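Cellulosomal scaffoldin adaptor protein B (Acetivibrio cellulolyticus, PDB 3FNK) probably acts as an adaptor scaffoldin in cellulosome assembly, this chain being its second type II cohesin module, a domain that binds dockerin modules. Local coordinates at residues 18-23 with 171-176; 50-55 with 129-134; 67-72 with 83-88; 73-78 with 118-123. One frame throughout, in Å; residues are numbered along the deposited sequence.

Contact 1: residues 18-23 with 171-176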
loop_
_atom_site.group_PDB
_atom_site.type_symbol
_atom_site.label_atom_id
_atom_site.label_comp_id
_atom_site.label_asym_id
_atom_site.label_seq_id
_atom_site.Cartn_x
_atom_site.Cartn_y
_atom_site.Cartn_z
ATOM N N LYS A 18 12.999 -2.641 -7.514
ATOM C CA LYS A 18 14.121 -1.892 -8.069
ATOM C C LYS A 18 13.899 -0.381 -8.007
ATOM O O LYS A 18 12.762 0.107 -8.090
ATOM C CB LYS A 18 14.448 -2.329 -9.507
ATOM C CG LYS A 18 13.506 -1.764 -10.567
ATOM C CD LYS A 18 13.509 -2.616 -11.824
ATOM C CE LYS A 18 13.065 -4.027 -11.514
ATOM N NZ LYS A 18 12.340 -4.594 -12.681
ATOM N N ASN A 19 15.016 0.333 -7.898
ATOM C CA ASN A 19 15.115 1.792 -7.775
ATOM C C ASN A 19 15.223 2.484 -9.126
ATOM O O ASN A 19 14.931 3.683 -9.272
ATOM C CB ASN A 19 16.364 2.132 -6.928
ATOM C CG ASN A 19 17.445 0.992 -6.941
ATOM O OD1 ASN A 19 17.460 0.106 -7.820
ATOM N ND2 ASN A 19 18.346 1.027 -5.953
ATOM N N ALA A 20 15.643 1.717 -10.127
ATOM C CA ALA A 20 15.864 2.260 -11.479
ATOM C C ALA A 20 15.304 1.356 -12.568
ATOM O O ALA A 20 15.431 0.128 -12.481
ATOM C CB ALA A 20 17.367 2.511 -11.721
ATOM N N ALA A 21 14.706 1.966 -13.597
ATOM C CA ALA A 21 14.166 1.199 -14.733
ATOM C C ALA A 21 13.980 2.030 -16.007
ATOM O O ALA A 21 13.789 3.243 -15.936
ATOM C CB ALA A 21 12.860 0.511 -14.337
ATOM N N GLU A 22 14.052 1.361 -17.163
ATOM C CA GLU A 22 13.905 1.999 -18.496
ATOM C C GLU A 22 12.440 2.312 -18.808
ATOM O O GLU A 22 11.537 1.660 -18.254
ATOM C CB GLU A 22 14.451 1.086 -19.614
ATOM C CG GLU A 22 15.765 0.359 -19.307
ATOM C CD GLU A 22 16.932 1.304 -19.042
ATOM O OE1 GLU A 22 16.848 2.508 -19.400
ATOM O OE2 GLU A 22 17.940 0.839 -18.464
ATOM N N VAL A 23 12.203 3.287 -19.693
ATOM C CA VAL A 23 10.838 3.552 -20.183
ATOM C C VAL A 23 10.249 2.215 -20.614
ATOM O O VAL A 23 10.924 1.436 -21.286
ATOM C CB VAL A 23 10.783 4.577 -21.349
ATOM C CG1 VAL A 23 9.329 4.832 -21.801
ATOM C CG2 VAL A 23 11.453 5.890 -20.956
ATOM N N GLU A 171 13.319 7.700 -3.863
ATOM C CA GLU A 171 13.230 8.137 -5.262
ATOM C C GLU A 171 13.365 7.012 -6.284
ATOM O O GLU A 171 13.987 5.985 -6.020
ATOM C CB GLU A 171 14.226 9.267 -5.537
ATOM C CG GLU A 171 13.846 10.166 -6.722
ATOM C CD GLU A 171 14.589 11.491 -6.721
ATOM O OE1 GLU A 171 13.923 12.556 -6.685
ATOM O OE2 GLU A 171 15.838 11.468 -6.747
ATOM N N ILE A 172 12.736 7.213 -7.442
ATOM C CA ILE A 172 12.841 6.270 -8.554
ATOM C C ILE A 172 13.658 6.918 -9.666
ATOM O O ILE A 172 13.506 8.132 -9.944
ATOM C CB ILE A 172 11.452 5.777 -9.051
ATOM C CG1 ILE A 172 10.882 4.757 -8.054
ATOM C CG2 ILE A 172 11.546 5.087 -10.422
ATOM C CD1 ILE A 172 9.452 4.244 -8.385
ATOM N N ASN A 173 14.525 6.119 -10.289
ATOM C CA ASN A 173 15.474 6.597 -11.304
ATOM C C ASN A 173 16.077 7.941 -10.906
ATOM O O ASN A 173 15.821 8.965 -11.554
ATOM C CB ASN A 173 14.810 6.687 -12.688
ATOM C CG ASN A 173 14.634 5.328 -13.350
ATOM O OD1 ASN A 173 15.446 4.430 -13.178
ATOM N ND2 ASN A 173 13.567 5.186 -14.123
ATOM N N SER A 174 16.845 7.936 -9.814
ATOM C CA SER A 174 17.434 9.163 -9.280
ATOM C C SER A 174 18.494 9.696 -10.208
ATOM O O SER A 174 19.304 8.920 -10.718
ATOM C CB SER A 174 18.067 8.900 -7.916
ATOM O OG SER A 174 17.173 9.287 -6.898
ATOM N N ALA A 175 18.468 11.008 -10.444
ATOM C CA ALA A 175 19.468 11.662 -11.273
ATOM C C ALA A 175 20.828 11.575 -10.568
ATOM O O ALA A 175 21.077 12.344 -9.639
ATOM C CB ALA A 175 19.072 13.108 -11.517
ATOM N N PRO A 176 21.705 10.621 -10.983
ATOM C CA PRO A 176 22.987 10.499 -10.269
ATOM C C PRO A 176 23.959 11.604 -10.688
ATOM O O PRO A 176 24.871 11.970 -9.944
ATOM C CB PRO A 176 23.518 9.128 -10.714
ATOM C CG PRO A 176 22.888 8.871 -12.068
ATOM C CD PRO A 176 21.664 9.774 -12.200
#

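Contact 2: residues 50-55 with 129-134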
loop_
_atom_site.group_PDB
_atom_site.type_symbol
_atom_site.label_atom_id
_atom_site.label_comp_id
_atom_site.label_asym_id
_atom_site.label_seq_id
_atom_site.Cartn_x
_atom_site.Cartn_y
_atom_site.Cartn_z
ATOM N N PRO A 50 1.729 10.804 -12.896
ATOM C CA PRO A 50 1.119 10.022 -13.967
ATOM C C PRO A 50 1.813 10.297 -15.316
ATOM O O PRO A 50 1.920 9.366 -16.138
ATOM C CB PRO A 50 -0.328 10.515 -13.990
ATOM C CG PRO A 50 -0.284 11.877 -13.458
ATOM C CD PRO A 50 0.887 11.952 -12.500
ATOM N N THR A 51 2.287 11.541 -15.523
ATOM C CA THR A 51 3.052 11.911 -16.746
ATOM C C THR A 51 4.352 11.103 -16.836
ATOM O O THR A 51 4.885 10.902 -17.927
ATOM C CB THR A 51 3.353 13.456 -16.862
ATOM O OG1 THR A 51 4.430 13.840 -15.994
ATOM C CG2 THR A 51 2.131 14.324 -16.532
ATOM N N VAL A 52 4.832 10.614 -15.684
ATOM C CA VAL A 52 6.135 9.902 -15.556
ATOM C C VAL A 52 6.004 8.397 -15.219
ATOM O O VAL A 52 6.815 7.554 -15.667
ATOM C CB VAL A 52 7.029 10.584 -14.453
ATOM C CG1 VAL A 52 8.309 9.803 -14.195
ATOM C CG2 VAL A 52 7.326 12.057 -14.802
ATOM N N LEU A 53 5.009 8.068 -14.387
ATOM C CA LEU A 53 4.758 6.663 -14.056
ATOM C C LEU A 53 3.301 6.303 -14.370
ATOM O O LEU A 53 2.413 7.139 -14.194
ATOM C CB LEU A 53 5.044 6.385 -12.575
ATOM C CG LEU A 53 6.463 6.479 -11.984
ATOM C CD1 LEU A 53 6.332 6.806 -10.474
ATOM C CD2 LEU A 53 7.278 5.169 -12.176
ATOM N N GLN A 54 3.082 5.075 -14.835
ATOM C CA GLN A 54 1.720 4.537 -15.058
ATOM C C GLN A 54 1.394 3.328 -14.151
ATOM O O GLN A 54 2.062 2.295 -14.182
ATOM C CB GLN A 54 1.488 4.184 -16.538
ATOM C CG GLN A 54 0.295 3.208 -16.779
ATOM C CD GLN A 54 0.090 2.787 -18.253
ATOM O OE1 GLN A 54 -0.760 3.338 -18.956
ATOM N NE2 GLN A 54 0.831 1.780 -18.691
ATOM N N ALA A 55 0.338 3.477 -13.363
ATOM C CA ALA A 55 -0.136 2.394 -12.497
ATOM C C ALA A 55 -0.680 1.237 -13.325
ATOM O O ALA A 55 -1.601 1.417 -14.114
ATOM C CB ALA A 55 -1.190 2.917 -11.527
ATOM N N GLN A 129 8.852 7.739 -18.582
ATOM C CA GLN A 129 9.971 8.638 -18.826
ATOM C C GLN A 129 11.010 8.154 -17.827
ATOM O O GLN A 129 10.677 7.924 -16.646
ATOM C CB GLN A 129 9.597 10.082 -18.471
ATOM C CG GLN A 129 8.718 10.810 -19.455
ATOM C CD GLN A 129 8.271 12.181 -18.939
ATOM O OE1 GLN A 129 8.984 12.842 -18.173
ATOM N NE2 GLN A 129 7.090 12.618 -19.364
ATOM N N LYS A 130 12.250 7.967 -18.273
ATOM C CA LYS A 130 13.338 7.718 -17.341
ATOM C C LYS A 130 13.754 9.055 -16.687
ATOM O O LYS A 130 14.811 9.610 -16.985
ATOM C CB LYS A 130 14.492 7.017 -18.049
ATOM C CG LYS A 130 15.455 6.367 -17.094
ATOM C CD LYS A 130 16.122 5.178 -17.728
ATOM C CE LYS A 130 17.374 4.775 -16.952
ATOM N NZ LYS A 130 18.538 5.616 -17.338
ATOM N N LYS A 131 12.893 9.569 -15.809
ATOM C CA LYS A 131 13.038 10.889 -15.194
ATOM C C LYS A 131 12.862 10.767 -13.673
ATOM O O LYS A 131 12.085 9.923 -13.203
ATOM C CB LYS A 131 12.003 11.848 -15.788
ATOM C CG LYS A 131 11.894 13.196 -15.098
ATOM C CD LYS A 131 10.895 14.097 -15.812
ATOM C CE LYS A 131 10.853 15.489 -15.196
ATOM N NZ LYS A 131 9.933 16.392 -15.962
ATOM N N ALA A 132 13.578 11.605 -12.915
ATOM C CA ALA A 132 13.601 11.547 -11.442
ATOM C C ALA A 132 12.210 11.654 -10.842
ATOM O O ALA A 132 11.504 12.646 -11.044
ATOM C CB ALA A 132 14.508 12.653 -10.854
ATOM N N THR A 133 11.818 10.641 -10.083
ATOM C CA THR A 133 10.425 10.590 -9.649
ATOM C C THR A 133 10.212 9.907 -8.303
ATOM O O THR A 133 10.863 8.906 -7.980
ATOM C CB THR A 133 9.510 9.968 -10.775
ATOM O OG1 THR A 133 8.157 10.403 -10.613
ATOM C CG2 THR A 133 9.598 8.457 -10.827
ATOM N N THR A 134 9.276 10.459 -7.533
ATOM C CA THR A 134 8.909 9.889 -6.227
ATOM C C THR A 134 7.411 9.559 -6.084
ATOM O O THR A 134 6.526 10.278 -6.571
ATOM C CB THR A 134 9.330 10.810 -5.093
ATOM O OG1 THR A 134 8.797 12.115 -5.348
ATOM C CG2 THR A 134 10.851 10.919 -5.033
HETATM O O HOH W 1 7.045 14.848 -17.850
#

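Contact 3: residues 67-72 with 83-88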
loop_
_atom_site.group_PDB
_atom_site.type_symbol
_atom_site.label_atom_id
_atom_site.label_comp_id
_atom_site.label_asym_id
_atom_site.label_seq_id
_atom_site.Cartn_x
_atom_site.Cartn_y
_atom_site.Cartn_z
ATOM N N SER A 67 -10.885 1.752 -10.771
ATOM C CA SER A 67 -11.470 0.794 -9.861
ATOM C C SER A 67 -10.609 -0.471 -9.706
ATOM O O SER A 67 -11.016 -1.420 -9.024
ATOM C CB SER A 67 -12.925 0.450 -10.295
ATOM O OG SER A 67 -12.925 -0.301 -11.519
ATOM N N SER A 68 -9.413 -0.479 -10.311
ATOM C CA SER A 68 -8.564 -1.674 -10.258
ATOM C C SER A 68 -8.209 -2.084 -8.835
ATOM O O SER A 68 -7.971 -1.223 -7.965
ATOM C CB SER A 68 -7.298 -1.495 -11.082
ATOM O OG SER A 68 -7.648 -1.274 -12.434
ATOM N N LEU A 69 -8.198 -3.390 -8.609
ATOM C CA LEU A 69 -7.774 -3.958 -7.332
ATOM C C LEU A 69 -6.251 -4.077 -7.198
ATOM O O LEU A 69 -5.585 -4.414 -8.167
ATOM C CB LEU A 69 -8.379 -5.355 -7.114
ATOM C CG LEU A 69 -9.911 -5.440 -7.140
ATOM C CD1 LEU A 69 -10.309 -6.923 -7.073
ATOM C CD2 LEU A 69 -10.477 -4.611 -5.975
ATOM N N PRO A 70 -5.712 -3.849 -5.975
ATOM C CA PRO A 70 -4.276 -4.144 -5.729
ATOM C C PRO A 70 -4.039 -5.644 -5.777
ATOM O O PRO A 70 -4.960 -6.407 -5.508
ATOM C CB PRO A 70 -4.057 -3.633 -4.303
ATOM C CG PRO A 70 -5.441 -3.680 -3.680
ATOM C CD PRO A 70 -6.385 -3.319 -4.773
ATOM N N THR A 71 -2.835 -6.088 -6.112
ATOM C CA THR A 71 -2.528 -7.516 -6.001
ATOM C C THR A 71 -2.289 -7.780 -4.525
ATOM O O THR A 71 -1.730 -6.915 -3.842
ATOM C CB THR A 71 -1.311 -7.889 -6.851
ATOM O OG1 THR A 71 -1.479 -7.338 -8.165
ATOM C CG2 THR A 71 -1.140 -9.379 -6.957
ATOM N N SER A 72 -2.740 -8.941 -4.036
ATOM C CA SER A 72 -2.718 -9.266 -2.616
ATOM C C SER A 72 -1.322 -9.568 -2.083
ATOM O O SER A 72 -0.471 -10.049 -2.833
ATOM C CB SER A 72 -3.610 -10.478 -2.333
ATOM O OG SER A 72 -4.975 -10.098 -2.189
ATOM N N PRO A 83 -12.189 -11.334 4.017
ATOM C CA PRO A 83 -11.573 -10.098 3.488
ATOM C C PRO A 83 -12.390 -9.442 2.347
ATOM O O PRO A 83 -12.995 -10.134 1.519
ATOM C CB PRO A 83 -10.213 -10.574 2.958
ATOM C CG PRO A 83 -10.437 -12.029 2.617
ATOM C CD PRO A 83 -11.406 -12.528 3.693
ATOM N N ILE A 84 -12.462 -8.124 2.370
ATOM C CA ILE A 84 -13.050 -7.405 1.272
ATOM C C ILE A 84 -11.987 -6.389 0.803
ATOM O O ILE A 84 -11.241 -5.829 1.630
ATOM C CB ILE A 84 -14.438 -6.829 1.712
ATOM C CG1 ILE A 84 -15.210 -6.241 0.541
ATOM C CG2 ILE A 84 -14.311 -5.838 2.866
ATOM C CD1 ILE A 84 -16.580 -5.696 0.968
ATOM N N VAL A 85 -11.877 -6.199 -0.514
ATOM C CA VAL A 85 -10.853 -5.303 -1.068
ATOM C C VAL A 85 -11.510 -4.390 -2.095
ATOM O O VAL A 85 -12.415 -4.845 -2.822
ATOM C CB VAL A 85 -9.716 -6.132 -1.707
ATOM C CG1 VAL A 85 -10.226 -7.029 -2.871
ATOM C CG2 VAL A 85 -8.529 -5.271 -2.128
ATOM N N GLN A 86 -11.077 -3.123 -2.155
ATOM C CA GLN A 86 -11.598 -2.153 -3.135
ATOM C C GLN A 86 -10.516 -1.140 -3.542
ATOM O O GLN A 86 -9.699 -0.748 -2.697
ATOM C CB GLN A 86 -12.813 -1.388 -2.578
ATOM C CG GLN A 86 -13.640 -0.630 -3.651
ATOM C CD GLN A 86 -14.772 0.233 -3.076
ATOM O OE1 GLN A 86 -15.031 0.256 -1.863
ATOM N NE2 GLN A 86 -15.451 0.939 -3.957
ATOM N N GLY A 87 -10.539 -0.710 -4.810
ATOM C CA GLY A 87 -9.691 0.402 -5.300
ATOM C C GLY A 87 -10.542 1.516 -5.864
ATOM O O GLY A 87 -11.427 1.236 -6.665
ATOM N N VAL A 88 -10.334 2.748 -5.388
ATOM C CA VAL A 88 -10.998 3.938 -5.892
ATOM C C VAL A 88 -9.942 5.020 -6.236
ATOM O O VAL A 88 -9.497 5.789 -5.367
ATOM C CB VAL A 88 -12.073 4.510 -4.922
ATOM C CG1 VAL A 88 -12.791 5.669 -5.577
ATOM C CG2 VAL A 88 -13.099 3.450 -4.555
HETATM O O HOH W 2 -12.887 -1.476 -6.651
#

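Contact 4: residues 73-78 with 118-123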
loop_
_atom_site.group_PDB
_atom_site.type_symbol
_atom_site.label_atom_id
_atom_site.label_comp_id
_atom_site.label_asym_id
_atom_site.label_seq_id
_atom_site.Cartn_x
_atom_site.Cartn_y
_atom_site.Cartn_z
ATOM N N GLY A 73 -1.128 -9.323 -0.783
ATOM C CA GLY A 73 0.095 -9.707 -0.064
ATOM C C GLY A 73 -0.047 -10.986 0.736
ATOM O O GLY A 73 -0.888 -11.824 0.425
ATOM N N GLU A 74 0.794 -11.137 1.755
ATOM C CA GLU A 74 0.771 -12.279 2.652
ATOM C C GLU A 74 -0.306 -12.093 3.681
ATOM O O GLU A 74 -0.770 -13.068 4.241
ATOM C CB GLU A 74 2.089 -12.395 3.445
ATOM C CG GLU A 74 3.344 -12.354 2.594
ATOM C CD GLU A 74 4.601 -11.946 3.394
ATOM O OE1 GLU A 74 4.541 -11.116 4.351
ATOM O OE2 GLU A 74 5.666 -12.462 3.009
ATOM N N LEU A 75 -0.667 -10.854 4.001
ATOM C CA LEU A 75 -1.684 -10.642 5.053
ATOM C C LEU A 75 -3.071 -10.386 4.448
ATOM O O LEU A 75 -3.164 -10.002 3.287
ATOM C CB LEU A 75 -1.296 -9.488 5.990
ATOM C CG LEU A 75 0.121 -9.566 6.616
ATOM C CD1 LEU A 75 0.309 -8.418 7.624
ATOM C CD2 LEU A 75 0.394 -10.950 7.287
ATOM N N LEU A 76 -4.125 -10.571 5.250
ATOM C CA LEU A 76 -5.493 -10.258 4.819
ATOM C C LEU A 76 -6.029 -11.193 3.708
ATOM O O LEU A 76 -6.953 -10.828 2.953
ATOM C CB LEU A 76 -5.569 -8.776 4.389
ATOM C CG LEU A 76 -5.172 -7.731 5.456
ATOM C CD1 LEU A 76 -5.328 -6.283 4.920
ATOM C CD2 LEU A 76 -5.960 -7.919 6.755
ATOM N N VAL A 77 -5.423 -12.382 3.594
ATOM C CA VAL A 77 -5.890 -13.398 2.640
ATOM C C VAL A 77 -6.459 -14.661 3.278
ATOM O O VAL A 77 -6.719 -15.651 2.570
ATOM C CB VAL A 77 -4.806 -13.794 1.581
ATOM C CG1 VAL A 77 -4.545 -12.655 0.670
ATOM C CG2 VAL A 77 -3.510 -14.231 2.261
ATOM N N SER A 78 -6.693 -14.658 4.588
ATOM C CA SER A 78 -7.344 -15.823 5.164
ATOM C C SER A 78 -8.866 -15.742 4.926
ATOM O O SER A 78 -9.530 -14.866 5.461
ATOM C CB SER A 78 -7.006 -15.958 6.660
ATOM O OG SER A 78 -7.969 -16.789 7.290
ATOM N N GLY A 118 4.013 -7.962 7.713
ATOM C CA GLY A 118 4.001 -8.569 6.413
ATOM C C GLY A 118 3.529 -7.642 5.312
ATOM O O GLY A 118 3.240 -6.454 5.524
ATOM N N THR A 119 3.432 -8.200 4.118
ATOM C CA THR A 119 3.029 -7.384 2.978
ATOM C C THR A 119 1.484 -7.342 2.857
ATOM O O THR A 119 0.792 -8.316 3.186
ATOM C CB THR A 119 3.641 -7.917 1.686
ATOM O OG1 THR A 119 3.175 -9.248 1.504
ATOM C CG2 THR A 119 5.181 -7.921 1.794
ATOM N N LEU A 120 0.997 -6.210 2.346
ATOM C CA LEU A 120 -0.425 -5.888 2.270
ATOM C C LEU A 120 -0.972 -5.840 0.858
ATOM O O LEU A 120 -2.138 -6.139 0.634
ATOM C CB LEU A 120 -0.705 -4.519 2.938
ATOM C CG LEU A 120 -0.378 -4.353 4.431
ATOM C CD1 LEU A 120 -0.975 -3.053 4.902
ATOM C CD2 LEU A 120 -0.917 -5.511 5.260
ATOM N N ALA A 121 -0.126 -5.434 -0.086
ATOM C CA ALA A 121 -0.590 -5.033 -1.390
ATOM C C ALA A 121 0.581 -4.742 -2.314
ATOM O O ALA A 121 1.614 -4.123 -1.906
ATOM C CB ALA A 121 -1.464 -3.799 -1.265
ATOM N N VAL A 122 0.411 -5.173 -3.561
ATOM C CA VAL A 122 1.391 -4.930 -4.604
ATOM C C VAL A 122 0.728 -4.209 -5.774
ATOM O O VAL A 122 -0.326 -4.614 -6.283
ATOM C CB VAL A 122 2.047 -6.221 -5.106
ATOM C CG1 VAL A 122 3.249 -5.888 -6.004
ATOM C CG2 VAL A 122 2.473 -7.105 -3.964
ATOM N N VAL A 123 1.350 -3.109 -6.161
ATOM C CA VAL A 123 0.951 -2.337 -7.291
ATOM C C VAL A 123 2.155 -2.278 -8.245
ATOM O O VAL A 123 3.300 -2.405 -7.804
ATOM C CB VAL A 123 0.554 -0.957 -6.799
ATOM C CG1 VAL A 123 0.257 -0.033 -7.933
ATOM C CG2 VAL A 123 -0.672 -1.084 -5.872
HETATM O O HOH W 3 -3.168 -8.665 0.872
#

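Contact 1: residues 18-23 with 171-176
Asn173 meets the backbone of Ala21 with both ends of its side-chain amide, as modelled in one of its two deposited conformers. In this conformer Asn173 ND2 donates to Ala21 O at 2.7 Å, in the carbonyl plane and on a lone pair, although that oxygen lies somewhat out of the plane of the Asn173 amide. Asn173 OD1 probably accepts from Ala21 N, though this short, bent bond is doubtful because it rests on one of two conformers. Asparagine suits this place because one short, flat group can mimic a backbone donor and acceptor side by side. Its main chain adds another bond, Asn173 N to Asn19 O at 2.7 Å, nearly straight at 160°. In the cohesin sandwich these contacts join the loop between strands 11-16 and 26-34 to the C-terminal tail that follows strand 165-167. CG of Asn173 stands anti to its own carbonyl carbon (chi1 -76°), which carries the amide across to the other loop. Ile172 CA approaches Asn19 O at 3.4 Å, a CA-H...O contact. Further out, Ile27 touches both Ala21 and Ile172, while Val127 packs against Ala21 and Asn173. Ser174 OG donates to Glu171 OE2 on the anti lone pair of that oxygen.

Contact 2: residues 50-55 with 129-134
Val52 lays its CG1 methyl over the side chain of Thr133, with Val52 CG1 3.6 Å from Thr133 CB, and the two short side chains run past each other in opposite directions. With CG1 anti to the backbone nitrogen (chi1 174°), the second methyl takes the other branch and turns toward Gln129, the valine and glutamine side chains crossing at about a right angle; Val52 CG2 stands 3.8 Å from Gln129 OE1. Val52 CG2 is also 4.2 Å from Lys131 CD, so the aliphatic part of that extended lysine borders the valine while its charged end runs on beyond it. Leu53 adds the next apolar touch, Leu53 CD1 meeting Thr133 CG2 at 3.7 Å. A branched valine and a threonine fit here because their methyls are compact and can pack between the entry to strand 53-56 and the loop that leaves strand 118-127. These two strands are antiparallel neighbours in one sheet of the cohesin sandwich, and the pairing runs on toward the loop in a backbone bond between Val52 and Leu128. Toward Thr51, Gln129 NE2 approaches Thr51 O to 3.1 Å at an angle too poor for a hydrogen bond, and donates instead to a water 2.7 Å away. That water reaches Thr51 OG1 only weakly; the hydroxyl has its stronger partner in Asp49. With no direct hydrogen bond between the segments, cohesion across this contact rests mainly on methyl packing, with one water, weakly bonded on the Thr51 side, at the polar edge.

Contact 3: residues 67-72 with 83-88
Pro70 and Val85 lie against each other with their side chains running in opposite directions, Pro70 CG coming 3.8 Å from Val85 CG2. Beside this pair Leu69 reaches across with one branch, Leu69 CD2 touching Val85 CG1 at 3.9 Å and Val85 O at 3.7 Å. The valine can serve both neighbours because its methyls diverge: CG1 sits between the backbone nitrogen and the carbonyl carbon (chi1 61°) and faces the leucine, while CG2 is turned to the proline. Farther along, the two chains come close enough for main chain to meet main chain. Glycine suits position 87 because, with no side chain in the way, Gly87 CA can approach Ser68 O to 3.6 Å in a CA-H...O contact. Gly87 O receives a CA-H...O contact from Ser67 CA at 3.2 Å. A water then joins the pair, donating to Ser67 O and accepting from Gly87 N. The segment leading into strand 71-72 thus packs on strand 83-87 and joins the two sheets of the cohesin sandwich: Thr71 pairs with Val122 in the first, Gln86 with Ser99 in the second. Ser68 O is also hydrogen-bonded by His89. Across the two segments the chemistry is therefore apolar contact at one end and CA-H...O and water-mediated contact at the other, without a direct conventional hydrogen bond, which implies that close fit carries much of the association.

Contact 4: residues 73-78 with 118-123
Glu74 and Thr119 exchange hydrogen bonds where the loop after strand 71-72 runs along strand 118-127, just ahead of the classic beta bulge that Leu120 and Ala121 form opposite Val31 in this sheet of the cohesin sandwich. Thr119 holds OG1 between its backbone nitrogen and carbonyl carbon (chi1 60°), where Thr119 OG1 accepts from Glu74 N at 3.0 Å. The glutamate puts CG anti to its carbonyl carbon (chi1 -51°) and then extends, carrying Glu74 OE1 to Thr119 N at 3.1 Å; that N-H comes from above the carboxylate plane. The side chains cross at a slant, each hydroxyl or carboxylate serving the other's main chain. Leu75 N donates to Thr119 O at 3.0 Å, while Leu75 CD1 leans on Gly118, whose backbone angles suit glycine, and meets Leu120 CD2 at 3.9 Å. Leu76, at a left-handed backbone conformation, turns CD1 to the same methyl group; Tyr42 borders both Leu76 and Leu120. Glycine at 73 lets the main chain come in close beside Thr119 and Leu120. Between the two backbones a water accepts from Gly73 N at 2.7 Å and donates to Leu75 O and Leu120 O.

From the N terminus, the loop after strand 11-16 is met by the C-terminal tail in contact 1, which closes a loop of 147 residues that holds the other three contacts. Contact 2 comes next, nested inside it, with 73 residues between its segments, and the two touch where Ile172 N probably hydrogen-bonds to Thr133 O. Within contact 2 lie contacts 3 and 4, which cross along the chain: contact 3 closes a short loop of ten residues, while 73-78, inside that loop, pairs onward with 118-123. Contacts 2 and 4 serve the same sheet at opposite sides of the module's centre, whereas contact 3 ties that sheet to strand 83-87 of the other.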